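Local coordinates for protein mevalonate 3-kinase (Thermoplasma acidophilum, PDB 4RKS) that phosphorylates the 3-hydroxyl of (R)-mevalonate with ATP, a step of the alternative mevalonate pathway to isoprenoids in extreme acidophiles, at residues A[30-35]-A[55-60]; A[101-106]-A[140-145]; A[127-132]-A[162-167]. All coordinates share one frame; numbering follows the deposited sequence.

Contact 1: A[30-35]-A[55-60]; sequences YPTIGV and GIAYSD. With MEV ((R)-mevalonate), chain C.
P31 meets Y58 where strands 24-34 and 53-59 run side by side as an antiparallel pair, in the N-terminal domain of this GHMP-family kinase. The short segments 32-34 and 55-59 run at 149° to each other. I33 and I56 form the hydrogen-bonded pair. I33 N gives a bond of 2.9 Å to I56 O, and I56 N returns one of the same length to I33 O. T32 with A57 and G34 with G55 are the non-hydrogen-bonded pairs on either side. Beyond them, Y58 N binds P31 O.

The CB of Y58 leaves its strand pointing neither toward segment 30-35 nor away from it; the end of the side chain comes nearer. With chi1 at 73°, CG sits between the backbone N and the carbonyl carbon, and this swings the ring back over the neighbouring strand. CD1 then meets I33 CG1 at 3.5 Å. CE1 touches both I33 CG1 and T32 O, the oxygen lying at the ring edge. CZ and OH lie against the proline ring. P31 CG stands over one face, 3.7 Å from the ring centroid, in a CH-pi contact. L325 of strand 321-327 also touches the Y58 side chain.

At the far end the strand reaches the substrate pocket. G34 has no side chain there, and its CA lies 3.4 Å from mevalonate O3.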
# COMPACT_ATOMS: atom_id res chain seq x y z
N TYR A 30 0.64 2.91 8.02
CA TYR A 30 -0.61 3.26 7.34
C TYR A 30 -0.74 2.51 6.02
O TYR A 30 0.27 2.26 5.35
CB TYR A 30 -0.67 4.79 7.12
CG TYR A 30 -0.54 5.48 8.44
CD1 TYR A 30 -1.60 5.49 9.34
CD2 TYR A 30 0.67 6.05 8.84
CE1 TYR A 30 -1.48 6.08 10.57
CE2 TYR A 30 0.80 6.64 10.08
CZ TYR A 30 -0.29 6.65 10.94
OH TYR A 30 -0.19 7.21 12.18
N PRO A 31 -1.98 2.15 5.64
CA PRO A 31 -2.22 1.43 4.39
C PRO A 31 -1.92 2.29 3.16
O PRO A 31 -1.65 3.49 3.25
CB PRO A 31 -3.72 1.08 4.47
CG PRO A 31 -4.30 2.20 5.30
CD PRO A 31 -3.23 2.51 6.33
N THR A 32 -1.93 1.65 2.00
CA THR A 32 -1.46 2.33 0.81
C THR A 32 -2.42 2.15 -0.37
O THR A 32 -3.27 1.25 -0.38
CB THR A 32 -0.05 1.83 0.40
OG1 THR A 32 -0.13 0.46 -0.00
CG2 THR A 32 0.91 1.93 1.58
N ILE A 33 -2.29 3.06 -1.33
CA ILE A 33 -3.01 3.04 -2.60
C ILE A 33 -2.00 3.14 -3.74
O ILE A 33 -1.15 4.05 -3.73
CB ILE A 33 -4.02 4.20 -2.71
CG1 ILE A 33 -5.14 4.04 -1.68
CG2 ILE A 33 -4.60 4.30 -4.13
CD1 ILE A 33 -5.93 5.33 -1.41
N GLY A 34 -2.06 2.23 -4.70
CA GLY A 34 -1.21 2.32 -5.87
C GLY A 34 -1.52 3.53 -6.76
O GLY A 34 -2.68 3.89 -6.95
N VAL A 35 -0.48 4.15 -7.31
CA VAL A 35 -0.62 5.27 -8.25
C VAL A 35 -0.13 4.88 -9.65
O VAL A 35 -0.75 5.22 -10.67
CB VAL A 35 0.14 6.52 -7.72
CG1 VAL A 35 0.36 7.54 -8.83
CG2 VAL A 35 -0.62 7.15 -6.55
N GLY A 55 3.13 4.72 -5.39
CA GLY A 55 1.99 4.69 -4.49
C GLY A 55 1.97 5.79 -3.45
O GLY A 55 2.94 6.54 -3.30
N ILE A 56 0.86 5.87 -2.72
CA ILE A 56 0.71 6.80 -1.60
C ILE A 56 0.29 6.04 -0.35
O ILE A 56 -0.42 5.04 -0.45
CB ILE A 56 -0.38 7.86 -1.86
CG1 ILE A 56 -1.61 7.18 -2.46
CG2 ILE A 56 0.12 8.99 -2.72
CD1 ILE A 56 -2.80 8.11 -2.68
N ALA A 57 0.71 6.51 0.83
CA ALA A 57 0.13 6.05 2.08
C ALA A 57 -1.06 6.94 2.45
O ALA A 57 -1.01 8.15 2.22
CB ALA A 57 1.16 6.05 3.19
N TYR A 58 -2.12 6.35 2.99
CA TYR A 58 -3.29 7.14 3.38
C TYR A 58 -3.77 6.78 4.79
O TYR A 58 -3.39 5.74 5.34
CB TYR A 58 -4.44 6.93 2.39
CG TYR A 58 -5.12 5.57 2.51
CD1 TYR A 58 -4.65 4.47 1.80
CD2 TYR A 58 -6.25 5.40 3.31
CE1 TYR A 58 -5.27 3.24 1.89
CE2 TYR A 58 -6.88 4.16 3.42
CZ TYR A 58 -6.38 3.08 2.70
OH TYR A 58 -6.98 1.85 2.79
N SER A 59 -4.59 7.65 5.36
CA SER A 59 -5.39 7.29 6.53
C SER A 59 -6.66 8.13 6.43
O SER A 59 -6.96 8.63 5.35
CB SER A 59 -4.65 7.56 7.84
OG SER A 59 -5.27 6.90 8.94
N ASP A 60 -7.39 8.30 7.54
CA ASP A 60 -8.42 9.35 7.59
C ASP A 60 -7.80 10.58 8.26
O ASP A 60 -6.60 10.57 8.56
CB ASP A 60 -9.68 8.87 8.30
CG ASP A 60 -9.40 8.37 9.71
OD1 ASP A 60 -8.34 8.69 10.29
OD2 ASP A 60 -10.27 7.64 10.24
C8 MEV C . -0.07 -4.32 -5.15
O8 MEV C . 0.70 -5.42 -4.72
C2 MEV C . -1.18 -4.84 -6.04
C3 MEV C . -2.33 -3.89 -6.36
O7 MEV C . -2.85 -3.28 -5.21
C4 MEV C . -1.89 -2.81 -7.33
C5 MEV C . -1.21 -1.63 -6.66
O3 MEV C . -1.70 -1.08 -5.63
O4 MEV C . -0.12 -1.21 -7.13
C6 MEV C . -3.41 -4.73 -6.99

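Contact 2: A[101-106]-A[140-145]; sequences SSVFEE and GLKPDL
K142 NZ bonds D144 OD1 at 2.8 Å, a salt bridge within segment 140-145. It meets the oxygen on the syn side, 16° out of the carboxylate plane. The lysine chain is extended up to CE and bends only at chi4, -59°, which turns NZ toward the aspartate. Its methylene part serves the contact with helix 101-108: CD lies 3.9 Å from V103 CG2. The charge is thus tied within its own segment, while the aliphatic stem packs on the valine.

V103 points at the other segment and uses both methyls. CG1 is anti to the backbone N (chi1 173°) and touches L141 CB at 3.6 Å. CG2 meets the lysine, and more loosely L145 CD1 at 4.2 Å.

The contact joins helix 101-108 to the C-terminal end of helix 128-141, in the N-terminal domain. K142 is the first residue to leave the helical conformation. A type I beta turn follows from K142 to L145, closed by L145 N to K142 O, and brings the L145 side chain back toward V103.

F104 starts out pointing away, but its ring comes round to L141. The two side chains cross at about a right angle. I138 of helix 128-141 also touches F104, and L141 also touches A107 and F108 of helix 101-108. L141 CD1 lies 3.8 Å from F104 CD1 and nearly as close to CE1.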
# COMPACT_ATOMS: atom_id res chain seq x y z
N SER A 101 17.58 -11.63 13.96
CA SER A 101 17.70 -12.24 15.28
C SER A 101 18.74 -11.53 16.15
O SER A 101 18.56 -11.42 17.37
CB SER A 101 18.04 -13.73 15.15
OG SER A 101 19.27 -13.90 14.48
N SER A 102 19.81 -11.03 15.54
CA SER A 102 20.84 -10.34 16.31
C SER A 102 20.30 -9.05 16.91
O SER A 102 20.66 -8.67 18.04
CB SER A 102 22.07 -10.04 15.44
OG SER A 102 21.73 -9.22 14.34
N VAL A 103 19.40 -8.38 16.18
CA VAL A 103 18.78 -7.17 16.70
C VAL A 103 17.97 -7.48 17.95
O VAL A 103 18.06 -6.76 18.95
CB VAL A 103 17.86 -6.49 15.65
CG1 VAL A 103 17.08 -5.33 16.29
CG2 VAL A 103 18.68 -5.98 14.48
N PHE A 104 17.19 -8.56 17.90
CA PHE A 104 16.34 -8.90 19.04
C PHE A 104 17.15 -9.43 20.22
O PHE A 104 16.79 -9.20 21.38
CB PHE A 104 15.30 -9.93 18.62
CG PHE A 104 14.40 -9.46 17.53
CD1 PHE A 104 13.59 -8.34 17.71
CD2 PHE A 104 14.34 -10.14 16.33
CE1 PHE A 104 12.76 -7.90 16.70
CE2 PHE A 104 13.51 -9.71 15.31
CZ PHE A 104 12.73 -8.59 15.49
N GLU A 105 18.23 -10.15 19.94
CA GLU A 105 19.06 -10.70 21.01
C GLU A 105 19.71 -9.56 21.81
O GLU A 105 19.77 -9.60 23.05
CB GLU A 105 20.14 -11.62 20.43
CG GLU A 105 21.31 -11.87 21.38
CD GLU A 105 21.11 -13.10 22.26
OE1 GLU A 105 20.64 -14.13 21.74
OE2 GLU A 105 21.43 -13.03 23.46
N GLU A 106 20.19 -8.56 21.09
CA GLU A 106 20.78 -7.38 21.72
C GLU A 106 19.74 -6.60 22.52
O GLU A 106 20.00 -6.16 23.64
CB GLU A 106 21.41 -6.48 20.67
CG GLU A 106 21.77 -5.08 21.17
CD GLU A 106 23.08 -5.05 21.95
OE1 GLU A 106 23.73 -6.11 22.08
OE2 GLU A 106 23.45 -3.96 22.43
N GLY A 140 13.41 0.67 14.99
CA GLY A 140 13.27 1.29 16.30
C GLY A 140 14.30 0.73 17.27
O GLY A 140 14.84 1.45 18.11
N LEU A 141 14.59 -0.56 17.14
CA LEU A 141 15.56 -1.21 18.00
C LEU A 141 17.00 -0.96 17.55
O LEU A 141 17.90 -0.83 18.37
CB LEU A 141 15.29 -2.72 18.05
CG LEU A 141 13.98 -3.13 18.72
CD1 LEU A 141 13.67 -4.62 18.54
CD2 LEU A 141 14.02 -2.76 20.20
N LYS A 142 17.22 -0.85 16.23
CA LYS A 142 18.56 -0.63 15.71
C LYS A 142 18.52 0.46 14.63
O LYS A 142 18.44 0.17 13.44
CB LYS A 142 19.15 -1.92 15.15
CG LYS A 142 20.65 -1.80 14.86
CD LYS A 142 21.17 -3.05 14.20
CE LYS A 142 22.66 -3.21 14.44
NZ LYS A 142 23.44 -2.06 13.91
N PRO A 143 18.55 1.72 15.07
CA PRO A 143 18.23 2.83 14.16
C PRO A 143 19.25 3.09 13.04
O PRO A 143 18.92 3.79 12.09
CB PRO A 143 18.12 4.05 15.10
CG PRO A 143 18.66 3.60 16.44
CD PRO A 143 18.48 2.11 16.49
N ASP A 144 20.45 2.51 13.12
CA ASP A 144 21.40 2.77 12.05
C ASP A 144 21.31 1.72 10.94
O ASP A 144 22.11 1.75 10.02
CB ASP A 144 22.85 2.88 12.59
CG ASP A 144 23.29 1.68 13.41
OD1 ASP A 144 22.65 0.61 13.34
OD2 ASP A 144 24.32 1.80 14.12
N LEU A 145 20.33 0.82 11.00
CA LEU A 145 20.10 -0.05 9.84
C LEU A 145 19.67 0.80 8.63
O LEU A 145 19.08 1.87 8.79
CB LEU A 145 19.05 -1.13 10.15
CG LEU A 145 19.42 -2.29 11.08
CD1 LEU A 145 18.18 -3.07 11.52
CD2 LEU A 145 20.43 -3.23 10.42

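Contact 3: A[127-132]-A[162-167]; sequences SDAGAA and GRSLFG. With MEV ((R)-mevalonate), chain C.
The mevalonate site takes in R163, and this contact packs the arginine's helix, 161-166, against the start of helix 128-141, in the N-terminal domain of the GHMP kinase fold. The short helical segments 128-132 and 162-166 cross at -57°, with 7.8 Å between their axes. Small residues allow this closeness: A132 and S164 point their CB atoms at the opposite helix, and A129 lies beside S164.

A132 CB is the main point of touch. It sits 3.4 Å from S164 OG and equally near L165 N, so the methyl rests on the backbone of the second helix. S164 OG is anti to its backbone N (chi1 178°), which carries it past A132 CB and alongside A129 CA. The hydroxyl bonds Y30 O on strand 24-34, so it is satisfied in this buried place. L165 lies beside the same methyl, with its CB 4.1 Å from A132 CB.

S127, one of the ATP-binding residues, is the N-cap of helix 128-141. Its OG accepts from G130 N at 3.1 Å.

R163 reaches the substrate with a chain extended from CG to NE. The mevalonate carboxylate lies at the guanidinium edge, near its plane, and two bonds hold it. NH1 binds O3 at 2.9 Å with an N-H...O angle of 173°, almost straight. The paired bonds help set how the carboxylate is turned; L38 N also hydrogen-bonds the mevalonate. D128 lies near the arginine without a salt bridge. Its OD2 is well out of the guanidinium plane, so no N-H points at it and the two interact by charge alone. The second substrate bond is the shorter one, R163 NH2 to mevalonate O4 at 2.6 Å.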
# COMPACT_ATOMS: atom_id res chain seq x y z
N SER A 127 -0.70 -7.04 5.59
CA SER A 127 -0.89 -5.95 4.64
C SER A 127 0.42 -5.20 4.43
O SER A 127 1.42 -5.50 5.10
CB SER A 127 -1.97 -4.98 5.13
OG SER A 127 -1.54 -4.28 6.28
N ASP A 128 0.42 -4.23 3.52
CA ASP A 128 1.57 -3.32 3.36
C ASP A 128 1.92 -2.62 4.68
O ASP A 128 3.09 -2.56 5.06
CB ASP A 128 1.29 -2.26 2.29
CG ASP A 128 1.40 -2.81 0.87
OD1 ASP A 128 2.02 -3.88 0.67
OD2 ASP A 128 0.88 -2.15 -0.05
N ALA A 129 0.91 -2.08 5.35
CA ALA A 129 1.08 -1.42 6.64
C ALA A 129 1.63 -2.38 7.70
O ALA A 129 2.45 -2.00 8.53
CB ALA A 129 -0.26 -0.82 7.13
N GLY A 130 1.17 -3.63 7.67
CA GLY A 130 1.66 -4.61 8.62
C GLY A 130 3.14 -4.85 8.40
O GLY A 130 3.93 -4.86 9.35
N ALA A 131 3.51 -5.03 7.14
CA ALA A 131 4.90 -5.26 6.76
C ALA A 131 5.78 -4.09 7.17
O ALA A 131 6.78 -4.27 7.85
CB ALA A 131 5.01 -5.51 5.26
N ALA A 132 5.40 -2.89 6.75
CA ALA A 132 6.16 -1.69 7.09
C ALA A 132 6.28 -1.50 8.62
O ALA A 132 7.32 -1.06 9.11
CB ALA A 132 5.52 -0.47 6.44
N GLY A 162 7.28 -0.95 0.97
CA GLY A 162 8.02 0.30 0.89
C GLY A 162 7.16 1.55 0.83
O GLY A 162 7.57 2.62 1.27
N ARG A 163 5.96 1.42 0.27
CA ARG A 163 5.03 2.54 0.19
C ARG A 163 4.71 3.02 1.60
O ARG A 163 4.70 4.21 1.89
CB ARG A 163 3.73 2.14 -0.52
CG ARG A 163 3.83 1.89 -2.01
CD ARG A 163 2.51 1.23 -2.51
NE ARG A 163 2.51 0.99 -3.95
CZ ARG A 163 1.50 0.42 -4.62
NH1 ARG A 163 0.41 0.02 -3.98
NH2 ARG A 163 1.59 0.26 -5.93
N SER A 164 4.46 2.07 2.47
CA SER A 164 4.05 2.38 3.82
C SER A 164 5.26 2.68 4.71
O SER A 164 5.14 3.44 5.66
CB SER A 164 3.21 1.24 4.40
OG SER A 164 2.85 1.52 5.73
N LEU A 165 6.42 2.10 4.40
CA LEU A 165 7.61 2.35 5.21
C LEU A 165 8.02 3.83 5.12
O LEU A 165 8.30 4.46 6.13
CB LEU A 165 8.76 1.43 4.78
CG LEU A 165 10.04 1.53 5.61
CD1 LEU A 165 9.78 1.22 7.07
CD2 LEU A 165 11.15 0.62 5.05
N PHE A 166 8.04 4.38 3.92
CA PHE A 166 8.58 5.72 3.73
C PHE A 166 7.51 6.82 3.75
O PHE A 166 7.77 7.95 4.16
CB PHE A 166 9.37 5.77 2.43
CG PHE A 166 10.67 5.03 2.51
CD1 PHE A 166 11.78 5.61 3.09
CD2 PHE A 166 10.77 3.74 2.02
CE1 PHE A 166 12.98 4.92 3.19
CE2 PHE A 166 11.97 3.03 2.10
CZ PHE A 166 13.08 3.63 2.69
N GLY A 167 6.31 6.47 3.33
CA GLY A 167 5.20 7.40 3.46
C GLY A 167 5.06 8.34 2.29
O GLY A 167 5.85 8.31 1.35
C8 MEV C . -0.07 -4.32 -5.15
O8 MEV C . 0.70 -5.42 -4.72
C2 MEV C . -1.18 -4.84 -6.04
C3 MEV C . -2.33 -3.89 -6.36
O7 MEV C . -2.85 -3.28 -5.21
C4 MEV C . -1.89 -2.81 -7.33
C5 MEV C . -1.21 -1.63 -6.66
O3 MEV C . -1.70 -1.08 -5.63
O4 MEV C . -0.12 -1.21 -7.13
C6 MEV C . -3.41 -4.73 -6.99

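Contacts 1 and 3 lie in the core near the centre of the chain, their centres 9 Å apart. Contact 2 is partly buried toward the periphery, about 27 Å from contact 1 between centres. Contacts 1 and 3 touch directly: T32 CG2 packs on R163 CB, and G34 CA lies near R163 NH1. Both also reach mevalonate, one with a bare glycine backbone and the other with a charged side chain. Contacts 2 and 3 use opposite ends of helix 128-141. Their chemistry differs. Backbone bonds join the strands of contact 1, small side chains let the helices of contact 3 come close, and larger apolar chains fill contact 2.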